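Local coordinates for protein putative sugar isomerase (Parabacteroides distasonis, PDB 3LMZ) that is probably a sugar isomerase of the xylose isomerase-like TIM-barrel family, its substrate unknown, at residues A[20-25]-A[228-233]; A[78-83]-A[104-109]; A[96-101]-A[125-130]. One frame throughout, in Å; residues are numbered along the deposited sequence. Where two conformers were deposited one is given.

Interaction 1 of 3, residues A[20-25]-A[228-233]; sequences LGMAGY and CSLEYE
G21 is gripped from both of its backbone polar atoms by the strand beside it: its N donates to C228 O at 2.8 Å, and its O receives L230 N at 3.0 Å. One step on, A23 N reaches L230 O at 3.0 Å, so three bonds tie two parallel strands together. S229 CA adds a CA-H...O contact to G21 O. A CB on G21 would clash with S229 OG, so the glycine fits a spot that the serine hydroxyl already occupies.

On the face with L20, M22 and L230, selenomethionine M22 runs alongside L230. Its CG is anti to the backbone N (chi1 -170°), and bends at the next two torsions bring SE to 3.9 Å from L230 CB. These are the first and last strands of the TIM barrel, and their pairing closes the ring.

A23 CB rests on E231 CB at 3.6 Å; beyond it the contact is made by carboxylates. E231 OE2 approaches Y25 CB, with carboxylate and ring planes 80° apart. E233 OE2 comes to 3.6 Å from Y25 CD2, its carboxylate nearly perpendicular to the ring. A water accepts from Y25 N and donates to E231 OE2, bridging the 3-10 turn at Y25 and the loop of E231. K191 forms salt bridges with both E231 OE1 and E233 OE1. A citrate, probably from the crystallisation liquor, hydrogen-bonds to E231 OE2. Farther back, Y78 OH is bonded to S229 OG.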
loop_
_atom_site.group_PDB
_atom_site.type_symbol
_atom_site.label_atom_id
_atom_site.label_comp_id
_atom_site.label_asym_id
_atom_site.label_seq_id
_atom_site.Cartn_x
_atom_site.Cartn_y
_atom_site.Cartn_z
ATOM N N LEU A 20 1.200 -13.932 -5.307
ATOM C CA LEU A 20 1.617 -12.577 -5.580
ATOM C C LEU A 20 3.090 -12.541 -6.015
ATOM O O LEU A 20 3.988 -13.066 -5.336
ATOM C CB LEU A 20 1.438 -11.717 -4.318
ATOM C CG LEU A 20 1.794 -10.234 -4.440
ATOM C CD1 LEU A 20 1.022 -9.519 -5.562
ATOM C CD2 LEU A 20 1.499 -9.466 -3.136
ATOM N N GLY A 21 3.336 -11.869 -7.139
ATOM C CA GLY A 21 4.704 -11.695 -7.627
ATOM C C GLY A 21 4.947 -10.315 -8.180
ATOM O O GLY A 21 4.096 -9.415 -8.095
HETATM N N MSE A 22 6.144 -10.138 -8.729
HETATM C CA MSE A 22 6.507 -8.926 -9.435
HETATM C C MSE A 22 6.997 -9.264 -10.834
HETATM O O MSE A 22 7.795 -10.145 -11.056
HETATM C CB MSE A 22 7.608 -8.171 -8.688
HETATM C CG MSE A 22 7.868 -6.768 -9.236
HETATM SE SE MSE A 22 6.605 -5.587 -8.316
HETATM C CE MSE A 22 7.469 -5.457 -6.630
ATOM N N ALA A 23 6.498 -8.450 -11.753
ATOM C CA ALA A 23 6.887 -8.513 -13.150
ATOM C C ALA A 23 8.219 -7.708 -13.235
ATOM O O ALA A 23 8.344 -6.635 -12.608
ATOM C CB ALA A 23 5.746 -7.847 -14.031
ATOM N N GLY A 24 9.211 -8.216 -13.979
ATOM C CA GLY A 24 10.520 -7.585 -13.968
ATOM C C GLY A 24 10.561 -6.177 -14.562
ATOM O O GLY A 24 11.379 -5.341 -14.094
ATOM N N TYR A 25 9.722 -5.868 -15.541
ATOM C CA TYR A 25 9.715 -4.538 -16.148
ATOM C C TYR A 25 9.461 -3.421 -15.135
ATOM O O TYR A 25 9.888 -2.271 -15.327
ATOM C CB TYR A 25 8.726 -4.464 -17.303
ATOM C CG TYR A 25 8.756 -3.205 -18.099
ATOM C CD1 TYR A 25 9.849 -2.920 -18.901
ATOM C CD2 TYR A 25 7.675 -2.337 -18.110
ATOM C CE1 TYR A 25 9.859 -1.766 -19.696
ATOM C CE2 TYR A 25 7.664 -1.220 -18.921
ATOM C CZ TYR A 25 8.806 -0.946 -19.688
ATOM O OH TYR A 25 8.899 0.143 -20.564
ATOM N N CYS A 228 0.111 -13.601 -9.984
ATOM C CA CYS A 228 -0.454 -12.275 -10.249
ATOM C C CYS A 228 0.760 -11.407 -9.949
ATOM O O CYS A 228 1.145 -11.259 -8.790
ATOM C CB CYS A 228 -1.591 -11.953 -9.266
ATOM S SG CYS A 228 -3.043 -12.973 -9.298
ATOM N N SER A 229 1.366 -10.892 -11.018
ATOM C CA SER A 229 2.647 -10.198 -10.992
ATOM C C SER A 229 2.449 -8.720 -11.281
ATOM O O SER A 229 1.881 -8.332 -12.311
ATOM C CB SER A 229 3.579 -10.841 -11.995
ATOM O OG SER A 229 3.987 -12.076 -11.408
ATOM N N LEU A 230 2.817 -7.881 -10.314
ATOM C CA LEU A 230 2.647 -6.461 -10.492
ATOM C C LEU A 230 3.582 -5.894 -11.516
ATOM O O LEU A 230 4.791 -6.058 -11.444
ATOM C CB LEU A 230 2.821 -5.695 -9.145
ATOM C CG LEU A 230 2.807 -4.168 -9.229
ATOM C CD1 LEU A 230 1.469 -3.638 -9.673
ATOM C CD2 LEU A 230 3.281 -3.513 -7.891
ATOM N N GLU A 231 3.005 -5.255 -12.520
ATOM C CA GLU A 231 3.776 -4.552 -13.552
ATOM C C GLU A 231 3.424 -3.081 -13.472
ATOM O O GLU A 231 2.425 -2.597 -14.014
ATOM C CB GLU A 231 3.513 -5.120 -14.944
ATOM C CG GLU A 231 4.458 -4.560 -15.974
ATOM C CD GLU A 231 4.390 -5.304 -17.293
ATOM O OE1 GLU A 231 3.276 -5.351 -17.896
ATOM O OE2 GLU A 231 5.443 -5.810 -17.719
ATOM N N TYR A 232 4.230 -2.368 -12.707
ATOM C CA TYR A 232 3.971 -0.965 -12.357
ATOM C C TYR A 232 4.665 -0.010 -13.312
ATOM O O TYR A 232 5.900 0.011 -13.375
ATOM C CB TYR A 232 4.409 -0.643 -10.913
ATOM C CG TYR A 232 3.886 0.665 -10.443
ATOM C CD1 TYR A 232 2.549 0.801 -10.197
ATOM C CD2 TYR A 232 4.701 1.729 -10.217
ATOM C CE1 TYR A 232 1.995 2.069 -9.797
ATOM C CE2 TYR A 232 4.190 2.977 -9.763
ATOM C CZ TYR A 232 2.837 3.138 -9.610
ATOM O OH TYR A 232 2.331 4.355 -9.172
ATOM N N GLU A 233 3.880 0.727 -14.124
ATOM C CA GLU A 233 4.391 1.517 -15.255
ATOM C C GLU A 233 4.069 2.993 -15.113
ATOM O O GLU A 233 3.688 3.686 -16.034
ATOM C CB GLU A 233 3.816 0.994 -16.583
ATOM C CG GLU A 233 4.079 -0.507 -16.770
ATOM C CD GLU A 233 3.363 -1.179 -17.959
ATOM O OE1 GLU A 233 2.130 -0.914 -18.308
ATOM O OE2 GLU A 233 4.072 -2.062 -18.496
HETATM O O HOH W 1 7.698 -7.423 -17.194
#

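Interaction 2 of 3, residues A[78-83]-A[104-109]; sequences YAVGPI and KLIVGV
Parallel beta pairing joins V80 and I83 to L105, V107 and V109 in the barrel wall, between neighbouring strands running only 10° apart. V80 N donates to L105 O, and V80 O takes V107 N at 2.8 Å. The ladder then slips by one residue at G81 and P82, a beta bulge, before I83 N bonds to V107 O at 2.8 Å and I83 O accepts V109 N. Inside the bulge the P82 peptide is cis, and P82 CA brings a CA-H...O contact to V107 O at 3.1 Å. A CB on G81 would run into that same carbonyl.

L105 lies against A79: CG anti to the backbone N (chi1 175°) sets CG 3.8 Å from A79 CB, while CD2 meets the edge of the Y78 ring near its plane. Farther along, V107 CG1 lies beside P82 CG at 3.9 Å. V80 CG2 and I106 CG1 meet at 4.0 Å on the other face, which A98 of helix 88-101 covers. Water links Y78 O to K104 N, and Y78 OH is held by D187. Strand 76-85, helix 88-101 and strand 105-110 make a beta-alpha-beta crossover, the repeating unit of a TIM barrel.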
loop_
_atom_site.group_PDB
_atom_site.type_symbol
_atom_site.label_atom_id
_atom_site.label_comp_id
_atom_site.label_asym_id
_atom_site.label_seq_id
_atom_site.Cartn_x
_atom_site.Cartn_y
_atom_site.Cartn_z
ATOM N N TYR A 78 10.220 -17.427 -11.024
ATOM C CA TYR A 78 9.194 -18.417 -11.360
ATOM C C TYR A 78 8.948 -18.653 -12.851
ATOM O O TYR A 78 8.297 -19.668 -13.231
ATOM C CB TYR A 78 7.869 -18.109 -10.654
ATOM C CG TYR A 78 7.071 -17.020 -11.317
ATOM C CD1 TYR A 78 7.229 -15.675 -10.987
ATOM C CD2 TYR A 78 6.126 -17.331 -12.279
ATOM C CE1 TYR A 78 6.466 -14.663 -11.647
ATOM C CE2 TYR A 78 5.376 -16.343 -12.927
ATOM C CZ TYR A 78 5.534 -14.997 -12.582
ATOM O OH TYR A 78 4.828 -13.996 -13.227
ATOM N N ALA A 79 9.392 -17.700 -13.660
ATOM C CA ALA A 79 9.239 -17.747 -15.101
ATOM C C ALA A 79 10.267 -16.777 -15.674
ATOM O O ALA A 79 10.909 -16.019 -14.946
ATOM C CB ALA A 79 7.811 -17.337 -15.481
ATOM N N VAL A 80 10.392 -16.863 -16.992
ATOM C CA VAL A 80 11.218 -15.893 -17.738
ATOM C C VAL A 80 10.365 -15.088 -18.726
ATOM O O VAL A 80 9.442 -15.673 -19.368
ATOM C CB VAL A 80 12.402 -16.560 -18.518
ATOM C CG1 VAL A 80 13.473 -17.159 -17.529
ATOM C CG2 VAL A 80 11.927 -17.648 -19.507
ATOM N N GLY A 81 10.666 -13.783 -18.815
ATOM C CA GLY A 81 10.051 -12.910 -19.824
ATOM C C GLY A 81 9.265 -11.778 -19.237
ATOM O O GLY A 81 9.313 -11.559 -18.040
ATOM N N PRO A 82 8.495 -11.073 -20.065
ATOM C CA PRO A 82 8.337 -11.343 -21.490
ATOM C C PRO A 82 9.610 -11.317 -22.335
ATOM O O PRO A 82 10.461 -10.468 -22.187
ATOM C CB PRO A 82 7.411 -10.224 -21.963
ATOM C CG PRO A 82 6.651 -9.766 -20.704
ATOM C CD PRO A 82 7.563 -10.054 -19.549
ATOM N N ILE A 83 9.700 -12.260 -23.259
ATOM C CA ILE A 83 10.762 -12.350 -24.255
ATOM C C ILE A 83 10.106 -12.216 -25.634
ATOM O O ILE A 83 9.274 -13.047 -25.996
ATOM C CB ILE A 83 11.543 -13.700 -24.195
ATOM C CG1 ILE A 83 12.166 -13.935 -22.800
ATOM C CG2 ILE A 83 12.615 -13.712 -25.313
ATOM C CD1 ILE A 83 12.748 -15.309 -22.569
ATOM N N LYS A 104 9.647 -23.582 -16.002
ATOM C CA LYS A 104 8.795 -24.329 -16.931
ATOM C C LYS A 104 7.722 -23.445 -17.543
ATOM O O LYS A 104 6.760 -23.975 -18.135
ATOM C CB LYS A 104 8.204 -25.556 -16.253
ATOM C CG LYS A 104 9.333 -26.432 -15.765
ATOM C CD LYS A 104 8.963 -27.838 -15.518
ATOM C CE LYS A 104 10.241 -28.596 -15.011
ATOM N NZ LYS A 104 11.244 -27.714 -14.248
ATOM N N LEU A 105 7.869 -22.128 -17.354
ATOM C CA LEU A 105 6.912 -21.130 -17.876
ATOM C C LEU A 105 7.732 -20.003 -18.511
ATOM O O LEU A 105 8.642 -19.402 -17.913
ATOM C CB LEU A 105 6.043 -20.542 -16.744
ATOM C CG LEU A 105 5.085 -19.399 -17.100
ATOM C CD1 LEU A 105 4.128 -19.801 -18.168
ATOM C CD2 LEU A 105 4.339 -18.870 -15.808
ATOM N N ILE A 106 7.363 -19.740 -19.758
ATOM C CA ILE A 106 7.954 -18.697 -20.576
ATOM C C ILE A 106 6.835 -17.701 -20.936
ATOM O O ILE A 106 5.775 -18.099 -21.410
ATOM C CB ILE A 106 8.544 -19.251 -21.897
ATOM C CG1 ILE A 106 9.685 -20.213 -21.616
ATOM C CG2 ILE A 106 8.971 -18.110 -22.839
ATOM C CD1 ILE A 106 10.254 -20.949 -22.913
ATOM N N VAL A 107 7.058 -16.429 -20.607
ATOM C CA VAL A 107 6.192 -15.323 -21.022
ATOM C C VAL A 107 6.854 -14.749 -22.289
ATOM O O VAL A 107 8.024 -14.365 -22.320
ATOM C CB VAL A 107 6.000 -14.300 -19.899
ATOM C CG1 VAL A 107 4.957 -13.241 -20.354
ATOM C CG2 VAL A 107 5.545 -15.017 -18.571
ATOM N N GLY A 108 6.090 -14.746 -23.386
ATOM C CA GLY A 108 6.628 -14.430 -24.714
ATOM C C GLY A 108 5.755 -13.514 -25.542
ATOM O O GLY A 108 4.560 -13.335 -25.239
ATOM N N VAL A 109 6.383 -12.923 -26.556
ATOM C CA VAL A 109 5.663 -12.217 -27.580
ATOM C C VAL A 109 6.178 -12.710 -28.928
ATOM O O VAL A 109 7.084 -12.116 -29.494
ATOM C CB VAL A 109 5.790 -10.692 -27.417
ATOM C CG1 VAL A 109 4.868 -9.938 -28.408
ATOM C CG2 VAL A 109 5.469 -10.304 -25.957
HETATM O O HOH W 2 8.406 -22.285 -13.833
#

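Interaction 3 of 3, residues A[96-101]-A[125-130]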
loop_
_atom_site.group_PDB
_atom_site.type_symbol
_atom_site.label_atom_id
_atom_site.label_comp_id
_atom_site.label_asym_id
_atom_site.label_seq_id
_atom_site.Cartn_x
_atom_site.Cartn_y
_atom_site.Cartn_z
ATOM N N ASP A 96 15.863 -22.798 -24.677
ATOM C CA ASP A 96 17.065 -23.345 -24.046
ATOM C C ASP A 96 17.415 -22.544 -22.769
ATOM O O ASP A 96 17.701 -23.111 -21.710
ATOM C CB ASP A 96 18.227 -23.387 -25.041
ATOM C CG ASP A 96 19.496 -23.892 -24.417
ATOM O OD1 ASP A 96 19.501 -24.984 -23.826
ATOM O OD2 ASP A 96 20.494 -23.153 -24.503
ATOM N N TYR A 97 17.286 -21.221 -22.846
ATOM C CA TYR A 97 17.501 -20.364 -21.670
ATOM C C TYR A 97 16.555 -20.738 -20.522
ATOM O O TYR A 97 16.990 -20.984 -19.388
ATOM C CB TYR A 97 17.302 -18.941 -22.120
ATOM C CG TYR A 97 17.146 -17.883 -21.024
ATOM C CD1 TYR A 97 18.233 -17.438 -20.280
ATOM C CD2 TYR A 97 15.946 -17.187 -20.906
ATOM C CE1 TYR A 97 18.098 -16.376 -19.374
ATOM C CE2 TYR A 97 15.779 -16.123 -19.992
ATOM C CZ TYR A 97 16.838 -15.705 -19.252
ATOM O OH TYR A 97 16.659 -14.601 -18.443
ATOM N N ALA A 98 15.255 -20.914 -20.823
ATOM C CA ALA A 98 14.349 -21.337 -19.768
ATOM C C ALA A 98 14.802 -22.642 -19.074
ATOM O O ALA A 98 14.751 -22.791 -17.881
ATOM C CB ALA A 98 12.953 -21.459 -20.268
ATOM N N LYS A 99 15.241 -23.581 -19.900
ATOM C CA LYS A 99 15.674 -24.865 -19.350
ATOM C C LYS A 99 16.897 -24.683 -18.466
ATOM O O LYS A 99 17.006 -25.280 -17.385
ATOM C CB LYS A 99 15.980 -25.848 -20.499
ATOM C CG LYS A 99 16.450 -27.230 -20.047
ATOM C CD LYS A 99 16.470 -28.251 -21.182
ATOM C CE LYS A 99 16.935 -29.619 -20.700
ATOM N NZ LYS A 99 16.933 -30.619 -21.805
ATOM N N ARG A 100 17.838 -23.870 -18.946
ATOM C CA ARG A 100 19.073 -23.613 -18.187
ATOM C C ARG A 100 18.794 -22.901 -16.843
ATOM O O ARG A 100 19.484 -23.099 -15.873
ATOM C CB ARG A 100 20.038 -22.776 -19.005
ATOM C CG ARG A 100 20.627 -23.525 -20.206
ATOM C CD ARG A 100 21.617 -22.716 -21.062
ATOM N NE ARG A 100 22.810 -22.405 -20.307
ATOM C CZ ARG A 100 23.262 -21.174 -20.008
ATOM N NH1 ARG A 100 22.682 -20.066 -20.507
ATOM N NH2 ARG A 100 24.338 -21.086 -19.247
ATOM N N VAL A 101 17.778 -22.046 -16.834
ATOM C CA VAL A 101 17.406 -21.225 -15.664
ATOM C C VAL A 101 16.529 -22.076 -14.736
ATOM O O VAL A 101 16.350 -21.727 -13.583
ATOM C CB VAL A 101 16.684 -19.905 -16.114
ATOM C CG1 VAL A 101 16.140 -19.102 -14.944
ATOM C CG2 VAL A 101 17.689 -19.027 -16.859
ATOM N N TYR A 125 9.874 -29.452 -25.025
ATOM C CA TYR A 125 10.381 -29.096 -23.702
ATOM C C TYR A 125 9.388 -29.357 -22.557
ATOM O O TYR A 125 9.782 -29.383 -21.387
ATOM C CB TYR A 125 10.799 -27.629 -23.641
ATOM C CG TYR A 125 12.096 -27.332 -24.280
ATOM C CD1 TYR A 125 12.172 -27.191 -25.658
ATOM C CD2 TYR A 125 13.260 -27.208 -23.542
ATOM C CE1 TYR A 125 13.376 -26.947 -26.281
ATOM C CE2 TYR A 125 14.475 -26.938 -24.135
ATOM C CZ TYR A 125 14.544 -26.820 -25.516
ATOM O OH TYR A 125 15.757 -26.581 -26.120
ATOM N N ASP A 126 8.119 -29.534 -22.878
ATOM C CA ASP A 126 7.032 -29.632 -21.902
ATOM C C ASP A 126 7.017 -28.406 -20.977
ATOM O O ASP A 126 7.034 -28.525 -19.742
ATOM C CB ASP A 126 7.127 -30.904 -21.056
ATOM C CG ASP A 126 5.867 -31.141 -20.211
ATOM O OD1 ASP A 126 4.718 -30.622 -20.517
ATOM O OD2 ASP A 126 6.002 -31.897 -19.209
ATOM N N PHE A 127 6.958 -27.222 -21.587
ATOM C CA PHE A 127 6.819 -25.946 -20.894
ATOM C C PHE A 127 5.463 -25.300 -21.273
ATOM O O PHE A 127 4.905 -25.594 -22.341
ATOM C CB PHE A 127 7.927 -24.930 -21.322
ATOM C CG PHE A 127 9.326 -25.310 -20.930
ATOM C CD1 PHE A 127 9.605 -26.236 -19.965
ATOM C CD2 PHE A 127 10.391 -24.629 -21.532
ATOM C CE1 PHE A 127 10.923 -26.540 -19.606
ATOM C CE2 PHE A 127 11.691 -24.911 -21.173
ATOM C CZ PHE A 127 11.955 -25.842 -20.220
ATOM N N HIS A 128 4.938 -24.477 -20.373
ATOM C CA HIS A 128 3.848 -23.577 -20.694
ATOM C C HIS A 128 4.450 -22.284 -21.250
ATOM O O HIS A 128 5.560 -21.870 -20.913
ATOM C CB HIS A 128 2.977 -23.326 -19.481
ATOM C CG HIS A 128 2.034 -24.453 -19.152
ATOM N ND1 HIS A 128 2.471 -25.624 -18.561
ATOM C CD2 HIS A 128 0.701 -24.586 -19.329
ATOM C CE1 HIS A 128 1.430 -26.424 -18.379
ATOM N NE2 HIS A 128 0.341 -25.806 -18.817
ATOM N N TYR A 129 3.685 -21.639 -22.124
ATOM C CA TYR A 129 4.068 -20.455 -22.836
ATOM C C TYR A 129 2.903 -19.463 -22.793
ATOM O O TYR A 129 1.808 -19.765 -23.270
ATOM C CB TYR A 129 4.395 -20.795 -24.293
ATOM C CG TYR A 129 5.036 -19.690 -25.080
ATOM C CD1 TYR A 129 4.260 -18.658 -25.599
ATOM C CD2 TYR A 129 6.392 -19.666 -25.375
ATOM C CE1 TYR A 129 4.827 -17.638 -26.342
ATOM C CE2 TYR A 129 6.962 -18.662 -26.109
ATOM C CZ TYR A 129 6.176 -17.677 -26.633
ATOM O OH TYR A 129 6.754 -16.675 -27.375
ATOM N N ALA A 130 3.131 -18.304 -22.178
ATOM C CA ALA A 130 2.100 -17.311 -21.914
ATOM C C ALA A 130 2.393 -16.068 -22.756
ATOM O O ALA A 130 3.381 -15.407 -22.516
ATOM C CB ALA A 130 2.071 -16.934 -20.423
#
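K99 and Y125 meet on the outer side of the barrel, where helix 88-101 faces the end of helix 115-125 and the turn into strand 128-132. The lysine chain is fully extended, CG anti to the backbone N (chi1 180°), which carries it past the tyrosine ring. K99 CB sits 4.0 Å from F127 CZ and 4.1 Å from Y125 CE2, in the angle between the two rings. Farther out, K99 CD comes to 3.8 Å from Y125 CE2, arriving at the ring's edge near its plane, and the lysine crosses the tyrosine at about a right angle. NZ goes on to hydrogen-bond a di(hydroxyethyl)ether molecule, probably from the crystallisation liquor.

Nearer the sheet, F127 points its ring rim at the helix. CE2 touches A98 CB at 3.8 Å, approached obliquely, while K99 CA lies at the ring edge, 3.9 Å from CZ. Y125 CB covers one face of the F127 ring, 3.6 Å above its plane and over its centre. An alanine in place of Y125 would keep that CB but would probably open a gap beside K99 CD and leave the aliphatic part of the lysine freer to swing.

F95 also packs on the Y125 ring, and I106 touches both A98 and F127, carrying the contact inward to the sheet. D126, the first residue beyond helix 115-125, has positive phi and turns the chain toward the strand. Helix 88-101 thus meets the end of the following helix 115-125 and the entry to strand 128-132, part of the helical layer outside the beta wall of a TIM barrel.

Overall arrangement
All three interactions belong to one TIM barrel and reach the same sheet. Interaction 1 joins the two ends of the chain's barrel, with more than two hundred residues between its segments; interactions 2 and 3 both fall within that span and interlock, their segments alternating along the sequence. Interactions 1 and 2 have centres about 13 Å apart yet touch through the Y78 and S229 hydroxyls. Interactions 2 and 3 are closer, about 8 Å between centres, with strands 105-110 and 128-132 adjacent and bonded. Interaction 3 lies about 20 Å from interaction 1, centre to centre, outside the wall. Together they combine ring closure, strand pairing and the outer layer of helices.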